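Type VI immunity protein Atu4351 (Agrobacterium fabrum, PDB 6ITW) is the immunity protein of a type VI secretion effector-immunity pair and probably protects the bacterium by neutralising its cognate DNase effector, Tde1. Local coordinates at residues A[88-96]-A[144-155]; A[49-59]-A[159-169]. One frame throughout, in Å; residues are numbered along the deposited sequence.

Contact 1 of 2, residues A[88-96]-A[144-155]; sequences GFSAFGKIL and FDAPDEKGKLMF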
loop_
_atom_site.group_PDB
_atom_site.type_symbol
_atom_site.label_atom_id
_atom_site.label_comp_id
_atom_site.label_asym_id
_atom_site.label_seq_id
_atom_site.Cartn_x
_atom_site.Cartn_y
_atom_site.Cartn_z
ATOM N N GLY A 88 1.101 -0.437 -5.200
ATOM C CA GLY A 88 1.713 0.855 -4.936
ATOM C C GLY A 88 1.725 1.102 -3.444
ATOM O O GLY A 88 1.182 0.316 -2.659
ATOM N N PHE A 89 2.348 2.213 -3.041
ATOM C CA PHE A 89 2.328 2.537 -1.618
ATOM C C PHE A 89 2.437 4.036 -1.368
ATOM O O PHE A 89 3.065 4.779 -2.130
ATOM C CB PHE A 89 3.438 1.796 -0.846
ATOM C CG PHE A 89 4.754 1.688 -1.590
ATOM C CD1 PHE A 89 5.730 2.677 -1.461
ATOM C CD2 PHE A 89 5.034 0.569 -2.377
ATOM C CE1 PHE A 89 6.954 2.557 -2.105
ATOM C CE2 PHE A 89 6.262 0.436 -3.023
ATOM C CZ PHE A 89 7.218 1.433 -2.891
ATOM N N SER A 90 1.822 4.464 -0.268
ATOM C CA SER A 90 1.991 5.815 0.246
ATOM C C SER A 90 3.452 6.145 0.502
ATOM O O SER A 90 4.335 5.280 0.400
ATOM C CB SER A 90 1.211 5.991 1.549
ATOM O OG SER A 90 1.950 5.451 2.641
ATOM N N ALA A 91 3.696 7.396 0.890
ATOM C CA ALA A 91 5.029 7.866 1.224
ATOM C C ALA A 91 5.599 7.217 2.486
ATOM O O ALA A 91 6.813 7.317 2.729
ATOM C CB ALA A 91 4.979 9.384 1.400
ATOM N N PHE A 92 4.754 6.588 3.305
ATOM C CA PHE A 92 5.180 5.915 4.525
ATOM C C PHE A 92 5.106 4.393 4.404
ATOM O O PHE A 92 5.146 3.689 5.418
ATOM C CB PHE A 92 4.348 6.400 5.712
ATOM C CG PHE A 92 4.331 7.900 5.848
ATOM C CD1 PHE A 92 5.302 8.554 6.596
ATOM C CD2 PHE A 92 3.372 8.657 5.192
ATOM C CE1 PHE A 92 5.311 9.933 6.690
ATOM C CE2 PHE A 92 3.372 10.044 5.293
ATOM C CZ PHE A 92 4.340 10.681 6.044
ATOM N N GLY A 93 4.997 3.865 3.191
ATOM C CA GLY A 93 5.076 2.425 3.034
ATOM C C GLY A 93 3.765 1.701 3.216
ATOM O O GLY A 93 3.759 0.475 3.345
ATOM N N LYS A 94 2.645 2.418 3.226
ATOM C CA LYS A 94 1.330 1.788 3.320
ATOM C C LYS A 94 0.942 1.288 1.930
ATOM O O LYS A 94 0.654 2.089 1.031
ATOM C CB LYS A 94 0.307 2.782 3.873
ATOM C CG LYS A 94 -1.104 2.248 4.100
ATOM C CD LYS A 94 -1.922 3.268 4.891
ATOM C CE LYS A 94 -3.240 2.709 5.425
ATOM N NZ LYS A 94 -4.118 3.785 6.028
ATOM N N ILE A 95 0.908 -0.034 1.766
ATOM C CA ILE A 95 0.764 -0.678 0.462
ATOM C C ILE A 95 -0.703 -0.777 0.053
ATOM O O ILE A 95 -1.548 -1.276 0.811
ATOM C CB ILE A 95 1.400 -2.071 0.495
ATOM C CG1 ILE A 95 2.902 -1.945 0.768
ATOM C CG2 ILE A 95 1.082 -2.833 -0.791
ATOM C CD1 ILE A 95 3.580 -3.276 1.062
ATOM N N LEU A 96 -1.007 -0.318 -1.160
ATOM C CA LEU A 96 -2.257 -0.652 -1.836
ATOM C C LEU A 96 -2.046 -1.963 -2.587
ATOM O O LEU A 96 -1.194 -2.038 -3.490
ATOM C CB LEU A 96 -2.680 0.449 -2.802
ATOM C CG LEU A 96 -3.870 0.143 -3.720
ATOM C CD1 LEU A 96 -5.051 -0.363 -2.912
ATOM C CD2 LEU A 96 -4.286 1.373 -4.524
ATOM N N PHE A 144 -3.737 8.284 4.157
ATOM C CA PHE A 144 -2.466 7.805 3.631
ATOM C C PHE A 144 -1.305 8.681 4.035
ATOM O O PHE A 144 -0.159 8.337 3.728
ATOM C CB PHE A 144 -2.513 7.691 2.112
ATOM C CG PHE A 144 -3.467 6.662 1.649
ATOM C CD1 PHE A 144 -3.258 5.329 1.966
ATOM C CD2 PHE A 144 -4.591 7.010 0.931
ATOM C CE1 PHE A 144 -4.143 4.357 1.564
ATOM C CE2 PHE A 144 -5.482 6.039 0.512
ATOM C CZ PHE A 144 -5.257 4.711 0.832
ATOM N N ASP A 145 -1.580 9.793 4.712
ATOM C CA ASP A 145 -0.537 10.566 5.366
ATOM C C ASP A 145 -0.147 9.764 6.602
ATOM O O ASP A 145 -0.503 8.586 6.714
ATOM C CB ASP A 145 -1.042 11.983 5.712
ATOM C CG ASP A 145 0.062 13.058 5.668
ATOM O OD1 ASP A 145 1.186 12.842 6.198
ATOM O OD2 ASP A 145 -0.217 14.149 5.112
ATOM N N ALA A 146 0.559 10.367 7.534
ATOM C CA ALA A 146 0.904 9.643 8.749
ATOM C C ALA A 146 1.077 10.660 9.865
ATOM O O ALA A 146 1.951 11.536 9.774
ATOM C CB ALA A 146 2.176 8.802 8.563
ATOM N N PRO A 147 0.247 10.603 10.903
ATOM C CA PRO A 147 0.372 11.563 12.008
ATOM C C PRO A 147 1.582 11.256 12.879
ATOM O O PRO A 147 1.970 10.099 13.062
ATOM C CB PRO A 147 -0.931 11.370 12.790
ATOM C CG PRO A 147 -1.311 9.920 12.510
ATOM C CD PRO A 147 -0.881 9.671 11.084
ATOM N N ASP A 148 2.188 12.314 13.413
ATOM C CA ASP A 148 3.221 12.145 14.432
ATOM C C ASP A 148 2.568 11.877 15.803
ATOM O O ASP A 148 1.349 11.681 15.926
ATOM C CB ASP A 148 4.139 13.364 14.454
ATOM C CG ASP A 148 3.406 14.659 14.829
ATOM O OD1 ASP A 148 2.252 14.644 15.345
ATOM O OD2 ASP A 148 3.998 15.717 14.585
ATOM N N GLU A 149 3.388 11.886 16.861
ATOM C CA GLU A 149 2.897 11.587 18.205
ATOM C C GLU A 149 1.893 12.615 18.699
ATOM O O GLU A 149 1.027 12.276 19.512
ATOM C CB GLU A 149 4.053 11.505 19.185
ATOM C CG GLU A 149 4.866 10.272 18.982
ATOM C CD GLU A 149 5.939 10.113 20.023
ATOM O OE1 GLU A 149 6.132 11.049 20.843
ATOM O OE2 GLU A 149 6.587 9.043 20.004
ATOM N N LYS A 150 1.987 13.860 18.230
ATOM C CA LYS A 150 1.015 14.890 18.577
ATOM C C LYS A 150 -0.184 14.927 17.623
ATOM O O LYS A 150 -0.923 15.916 17.606
ATOM C CB LYS A 150 1.696 16.259 18.629
ATOM C CG LYS A 150 2.914 16.326 19.581
ATOM C CD LYS A 150 3.541 17.720 19.597
ATOM C CE LYS A 150 4.635 17.836 20.661
ATOM N NZ LYS A 150 5.200 19.224 20.749
ATOM N N GLY A 151 -0.406 13.871 16.844
ATOM C CA GLY A 151 -1.556 13.815 15.954
ATOM C C GLY A 151 -1.442 14.637 14.680
ATOM O O GLY A 151 -2.393 14.666 13.888
ATOM N N LYS A 152 -0.312 15.281 14.441
ATOM C CA LYS A 152 -0.155 16.216 13.339
ATOM C C LYS A 152 0.487 15.518 12.139
ATOM O O LYS A 152 1.511 14.839 12.277
ATOM C CB LYS A 152 0.671 17.414 13.821
ATOM C CG LYS A 152 1.441 18.167 12.760
ATOM C CD LYS A 152 0.558 18.865 11.723
ATOM C CE LYS A 152 1.417 19.653 10.734
ATOM N NZ LYS A 152 2.418 20.494 11.467
ATOM N N LEU A 153 -0.124 15.683 10.967
ATOM C CA LEU A 153 0.335 14.996 9.764
ATOM C C LEU A 153 1.789 15.341 9.438
ATOM O O LEU A 153 2.269 16.444 9.715
ATOM C CB LEU A 153 -0.585 15.346 8.604
ATOM C CG LEU A 153 -2.029 14.903 8.895
ATOM C CD1 LEU A 153 -2.945 15.170 7.723
ATOM C CD2 LEU A 153 -2.069 13.432 9.234
HETATM N N MSE A 154 2.509 14.368 8.868
HETATM C CA MSE A 154 3.949 14.547 8.644
HETATM C C MSE A 154 4.395 14.775 7.184
HETATM O O MSE A 154 5.524 15.246 6.968
HETATM C CB MSE A 154 4.735 13.344 9.194
HETATM C CG MSE A 154 4.672 13.173 10.681
HETATM SE SE MSE A 154 5.998 11.852 11.292
HETATM C CE MSE A 154 5.050 10.237 10.785
ATOM N N PHE A 155 3.554 14.451 6.189
ATOM C CA PHE A 155 4.060 14.425 4.809
ATOM C C PHE A 155 4.647 15.772 4.376
ATOM O O PHE A 155 5.786 15.831 3.898
ATOM C CB PHE A 155 2.990 13.995 3.807
ATOM C CG PHE A 155 3.506 13.988 2.380
ATOM C CD1 PHE A 155 4.353 12.973 1.941
ATOM C CD2 PHE A 155 3.193 15.019 1.497
ATOM C CE1 PHE A 155 4.853 12.963 0.637
ATOM C CE2 PHE A 155 3.693 15.014 0.192
ATOM C CZ PHE A 155 4.517 13.988 -0.240
HETATM O O HOH W 1 0.453 5.943 4.766
HETATM O O HOH W 2 1.607 9.525 2.002
#

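Contact 2 of 2, residues A[49-59]-A[159-169]; sequences LGIWKQGYFQF and LKNLGKLQLGQ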
loop_
_atom_site.group_PDB
_atom_site.type_symbol
_atom_site.label_atom_id
_atom_site.label_comp_id
_atom_site.label_asym_id
_atom_site.label_seq_id
_atom_site.Cartn_x
_atom_site.Cartn_y
_atom_site.Cartn_z
ATOM N N LEU A 49 4.904 2.967 -14.195
ATOM C CA LEU A 49 4.879 2.880 -12.731
ATOM C C LEU A 49 5.579 4.103 -12.158
ATOM O O LEU A 49 6.799 4.083 -11.985
ATOM C CB LEU A 49 5.569 1.629 -12.251
ATOM C CG LEU A 49 5.009 0.270 -12.627
ATOM C CD1 LEU A 49 6.080 -0.782 -12.341
ATOM C CD2 LEU A 49 3.723 0.021 -11.842
ATOM N N GLY A 50 4.819 5.147 -11.839
ATOM C CA GLY A 50 5.429 6.391 -11.407
ATOM C C GLY A 50 4.882 6.996 -10.128
ATOM O O GLY A 50 4.193 6.331 -9.337
ATOM N N ILE A 51 5.197 8.278 -9.925
ATOM C CA ILE A 51 4.951 8.991 -8.675
ATOM C C ILE A 51 3.857 10.029 -8.888
ATOM O O ILE A 51 3.786 10.658 -9.951
ATOM C CB ILE A 51 6.243 9.657 -8.167
ATOM C CG1 ILE A 51 7.259 8.599 -7.756
ATOM C CG2 ILE A 51 5.942 10.562 -6.979
ATOM C CD1 ILE A 51 8.608 9.166 -7.295
ATOM N N TRP A 52 2.983 10.176 -7.889
ATOM C CA TRP A 52 1.941 11.193 -7.843
ATOM C C TRP A 52 2.137 12.084 -6.618
ATOM O O TRP A 52 2.745 11.669 -5.620
ATOM C CB TRP A 52 0.545 10.542 -7.791
ATOM C CG TRP A 52 -0.062 10.251 -9.143
ATOM C CD1 TRP A 52 0.310 10.789 -10.350
ATOM C CD2 TRP A 52 -1.151 9.355 -9.424
ATOM N NE1 TRP A 52 -0.482 10.280 -11.363
ATOM C CE2 TRP A 52 -1.386 9.401 -10.820
ATOM C CE3 TRP A 52 -1.951 8.521 -8.629
ATOM C CZ2 TRP A 52 -2.387 8.643 -11.438
ATOM C CZ3 TRP A 52 -2.939 7.767 -9.245
ATOM C CH2 TRP A 52 -3.148 7.829 -10.636
ATOM N N LYS A 53 1.636 13.323 -6.704
ATOM C CA LYS A 53 1.586 14.260 -5.562
ATOM C C LYS A 53 2.937 14.377 -4.858
ATOM O O LYS A 53 3.026 14.435 -3.630
ATOM C CB LYS A 53 0.504 13.839 -4.573
ATOM C CG LYS A 53 -0.898 13.721 -5.176
ATOM C CD LYS A 53 -1.575 15.071 -5.218
ATOM C CE LYS A 53 -1.995 15.541 -3.818
ATOM N NZ LYS A 53 -1.773 17.019 -3.651
ATOM N N GLN A 54 4.008 14.349 -5.642
ATOM C CA GLN A 54 5.357 14.585 -5.130
ATOM C C GLN A 54 5.808 13.502 -4.145
ATOM O O GLN A 54 6.637 13.749 -3.261
ATOM C CB GLN A 54 5.452 15.976 -4.501
ATOM C CG GLN A 54 5.094 17.131 -5.471
ATOM C CD GLN A 54 5.336 18.485 -4.829
ATOM O OE1 GLN A 54 6.483 18.851 -4.524
ATOM N NE2 GLN A 54 4.255 19.227 -4.585
ATOM N N GLY A 55 5.304 12.279 -4.305
ATOM C CA GLY A 55 5.713 11.161 -3.470
ATOM C C GLY A 55 4.659 10.707 -2.486
ATOM O O GLY A 55 4.899 9.750 -1.745
ATOM N N TYR A 56 3.494 11.356 -2.466
ATOM C CA TYR A 56 2.424 10.957 -1.558
ATOM C C TYR A 56 1.917 9.553 -1.873
ATOM O O TYR A 56 1.407 8.858 -0.982
ATOM C CB TYR A 56 1.294 11.982 -1.645
ATOM C CG TYR A 56 0.293 11.954 -0.527
ATOM C CD1 TYR A 56 0.489 12.717 0.628
ATOM C CD2 TYR A 56 -0.868 11.192 -0.633
ATOM C CE1 TYR A 56 -0.441 12.704 1.662
ATOM C CE2 TYR A 56 -1.804 11.174 0.381
ATOM C CZ TYR A 56 -1.583 11.930 1.531
ATOM O OH TYR A 56 -2.513 11.913 2.537
ATOM N N PHE A 57 2.038 9.128 -3.132
ATOM C CA PHE A 57 1.742 7.769 -3.563
ATOM C C PHE A 57 2.645 7.458 -4.752
ATOM O O PHE A 57 2.988 8.343 -5.533
ATOM C CB PHE A 57 0.254 7.594 -3.926
ATOM C CG PHE A 57 -0.130 6.171 -4.327
ATOM C CD1 PHE A 57 -0.530 5.235 -3.371
ATOM C CD2 PHE A 57 -0.111 5.783 -5.662
ATOM C CE1 PHE A 57 -0.901 3.939 -3.746
ATOM C CE2 PHE A 57 -0.462 4.493 -6.047
ATOM C CZ PHE A 57 -0.860 3.567 -5.091
ATOM N N GLN A 58 3.066 6.210 -4.860
ATOM C CA GLN A 58 3.835 5.761 -6.005
ATOM C C GLN A 58 3.368 4.361 -6.351
ATOM O O GLN A 58 2.942 3.612 -5.469
ATOM C CB GLN A 58 5.341 5.753 -5.733
ATOM C CG GLN A 58 5.772 4.779 -4.661
ATOM C CD GLN A 58 7.208 4.987 -4.247
ATOM O OE1 GLN A 58 8.112 4.308 -4.746
ATOM N NE2 GLN A 58 7.436 5.938 -3.324
ATOM N N PHE A 59 3.419 4.023 -7.638
ATOM C CA PHE A 59 3.076 2.680 -8.079
ATOM C C PHE A 59 4.334 1.839 -8.100
ATOM O O PHE A 59 5.451 2.356 -8.254
ATOM C CB PHE A 59 2.442 2.680 -9.471
ATOM C CG PHE A 59 1.102 3.328 -9.529
ATOM C CD1 PHE A 59 0.984 4.706 -9.761
ATOM C CD2 PHE A 59 -0.054 2.572 -9.365
ATOM C CE1 PHE A 59 -0.279 5.325 -9.818
ATOM C CE2 PHE A 59 -1.314 3.181 -9.420
ATOM C CZ PHE A 59 -1.419 4.561 -9.656
ATOM N N LEU A 159 8.362 16.269 3.080
ATOM C CA LEU A 159 8.666 16.723 1.726
ATOM C C LEU A 159 9.646 17.894 1.748
ATOM O O LEU A 159 10.740 17.816 1.173
ATOM C CB LEU A 159 7.374 17.109 1.007
ATOM C CG LEU A 159 7.562 17.631 -0.422
ATOM C CD1 LEU A 159 8.347 16.640 -1.292
ATOM C CD2 LEU A 159 6.205 17.948 -1.030
ATOM N N LYS A 160 9.297 18.961 2.478
ATOM C CA LYS A 160 10.157 20.143 2.558
ATOM C C LYS A 160 11.527 19.828 3.155
ATOM O O LYS A 160 12.556 20.208 2.590
ATOM C CB LYS A 160 9.468 21.238 3.364
ATOM C CG LYS A 160 10.420 22.351 3.797
ATOM C CD LYS A 160 9.685 23.463 4.508
ATOM C CE LYS A 160 10.649 24.406 5.210
ATOM N NZ LYS A 160 9.885 25.406 6.020
ATOM N N ASN A 161 11.578 19.154 4.305
ATOM C CA ASN A 161 12.870 19.012 4.985
ATOM C C ASN A 161 13.721 17.846 4.498
ATOM O O ASN A 161 14.947 17.880 4.682
ATOM C CB ASN A 161 12.666 18.879 6.498
ATOM C CG ASN A 161 11.929 20.075 7.096
ATOM O OD1 ASN A 161 10.885 19.916 7.730
ATOM N ND2 ASN A 161 12.462 21.280 6.880
ATOM N N LEU A 162 13.132 16.796 3.915
ATOM C CA LEU A 162 13.947 15.703 3.403
ATOM C C LEU A 162 14.020 15.664 1.883
ATOM O O LEU A 162 14.866 14.943 1.343
ATOM C CB LEU A 162 13.433 14.353 3.927
ATOM C CG LEU A 162 13.425 14.189 5.455
ATOM C CD1 LEU A 162 12.665 12.930 5.849
ATOM C CD2 LEU A 162 14.839 14.150 6.016
ATOM N N GLY A 163 13.183 16.426 1.186
ATOM C CA GLY A 163 13.119 16.377 -0.257
ATOM C C GLY A 163 12.168 15.302 -0.750
ATOM O O GLY A 163 11.647 14.483 0.008
ATOM N N LYS A 164 11.952 15.307 -2.061
ATOM C CA LYS A 164 11.000 14.395 -2.681
ATOM C C LYS A 164 11.533 12.966 -2.684
ATOM O O LYS A 164 12.728 12.728 -2.894
ATOM C CB LYS A 164 10.714 14.851 -4.109
ATOM C CG LYS A 164 9.624 14.082 -4.815
ATOM C CD LYS A 164 9.067 14.881 -5.979
ATOM C CE LYS A 164 10.080 15.060 -7.094
ATOM N NZ LYS A 164 9.499 15.976 -8.119
ATOM N N LEU A 165 10.643 12.004 -2.458
ATOM C CA LEU A 165 11.057 10.610 -2.569
ATOM C C LEU A 165 11.362 10.261 -4.027
ATOM O O LEU A 165 10.641 10.669 -4.947
ATOM C CB LEU A 165 9.977 9.671 -2.018
ATOM C CG LEU A 165 9.710 9.668 -0.508
ATOM C CD1 LEU A 165 8.405 8.946 -0.224
ATOM C CD2 LEU A 165 10.878 9.054 0.284
ATOM N N GLN A 166 12.440 9.512 -4.227
ATOM C CA GLN A 166 12.695 8.835 -5.491
ATOM C C GLN A 166 11.892 7.537 -5.573
ATOM O O GLN A 166 11.598 6.899 -4.551
ATOM C CB GLN A 166 14.197 8.536 -5.629
ATOM C CG GLN A 166 15.035 9.800 -5.866
ATOM C CD GLN A 166 16.438 9.719 -5.271
ATOM O OE1 GLN A 166 17.110 8.685 -5.370
ATOM N NE2 GLN A 166 16.886 10.818 -4.646
ATOM N N LEU A 167 11.549 7.137 -6.802
ATOM C CA LEU A 167 10.776 5.912 -6.992
ATOM C C LEU A 167 11.487 4.755 -6.307
ATOM O O LEU A 167 12.685 4.547 -6.506
ATOM C CB LEU A 167 10.572 5.604 -8.485
ATOM C CG LEU A 167 9.559 4.484 -8.795
ATOM C CD1 LEU A 167 8.117 4.981 -8.685
ATOM C CD2 LEU A 167 9.781 3.830 -10.151
ATOM N N GLY A 168 10.756 4.021 -5.471
ATOM C CA GLY A 168 11.344 2.946 -4.714
ATOM C C GLY A 168 11.890 3.329 -3.354
ATOM O O GLY A 168 12.555 2.494 -2.724
ATOM N N GLN A 169 11.630 4.549 -2.875
ATOM C CA GLN A 169 11.905 4.931 -1.492
ATOM C C GLN A 169 10.630 5.292 -0.739
ATOM O O GLN A 169 9.595 5.583 -1.342
ATOM C CB GLN A 169 12.822 6.141 -1.402
ATOM C CG GLN A 169 14.161 5.994 -2.034
ATOM C CD GLN A 169 14.900 7.308 -1.942
ATOM O OE1 GLN A 169 14.320 8.379 -2.199
ATOM N NE2 GLN A 169 16.164 7.248 -1.526
HETATM O O HOH W 3 7.945 12.508 -1.224
#

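Contact 1 of 2, residues A[88-96]-A[144-155]
The tip of the beta hairpin formed by strands 84-90 and 94-99 meets the loop leading into helix 155-162, with F92 of the S90-G93 type I turn at its centre. The methyl of A146 sits over the middle of one face of the F92 ring, with CB 3.4 Å from the centroid and 6° off the normal, a CH-pi contact. At the ring's edge, in its plane, F155 N lies 3.9 Å from F92 CZ, and selenomethionine M154 adds its CE methyl obliquely. D145 ties the loop together next to the ring: OD1 accepts from A146 N on its anti lone pair and from F155 N on its syn lone pair, both at 2.9 Å. No direct hydrogen bond joins the segments. Instead F144 O accepts from two waters, one bonded to S90 OG, the other to A91 N. S90 OG, turned back over its own backbone (chi1 81°), accepts from F92 N at 3.1 Å, an ST turn, and from K94 N across the turn. The extended K94 chain crosses the F144 side chain at about a right angle, K94 CD to F144 CD1 3.8 Å. Strand 169-173 packs on A91 and F155 through Y171, while strand 103-108 flanks K94 and F144.

Contact 2 of 2, residues A[49-59]-A[159-169]
Q58 holds the 166-169 turn with both ends of its amide, and this is the firm part of the contact. Its OE1 accepts from G168 N at 2.8 Å, in the carbonyl plane and nearly straight (N-H...O 163°), while its NE2 donates to Q169 O at 3.0 Å along a more bent path (137°). Q58 CG is tucked between its own N and C (chi1 64°), from where the extended chain spans the distance from strand to turn. Beside it, I51 CD1 reaches the backbone of the other segment, 3.5 Å from L165 O, and the I51 and L167 side chains lie alongside each other, pointing opposite ways, with I51 CG1 3.8 Å from L167 CD1. The two methyls of L167 settle against strand carbonyls: CD2 is 3.5 Å from L49 O, and CD1 approaches F59 O.

The other end is looser and more exposed. Here the K164 chain lies along the backbone of Q54, with CG 3.4 Å from Q54 O, and its ammonium group continues to a salt bridge with E19. The Q54 side chain crosses that of L159 at about a right angle and meets it by contact alone. A water bridges the two backbones, donating to Q54 O and accepting from L165 N.

Taken together, a type II beta turn from Q166 to Q169 is docked by a glutamine side chain onto a beta hairpin of the main sheet, whose outermost strand within the chain, 49-52, also forms backbone hydrogen bonds with E19 and E22.

In the fold
Contacts 1 and 2 have centres about 12 Å apart and share the main mixed sheet, in which strands 57-59 and 84-90 are antiparallel neighbours. Along the chain the order is 49-59, 88-96, 144-155, 159-169, so both segments of contact 1 fall between those of contact 2 in the sequence. They touch directly: F89 N lies 2.9 Å from Q58 O, a probable hydrogen bond, and the ring of F155 meets that of Y56 edge-to-face. Helix 155-162 connects the two later segments. In both contacts a hairpin of the GAD-like family region meets the Tdi1 C-terminal family region, consistent with neighbouring patches of one interface between these two parts of the immunity protein.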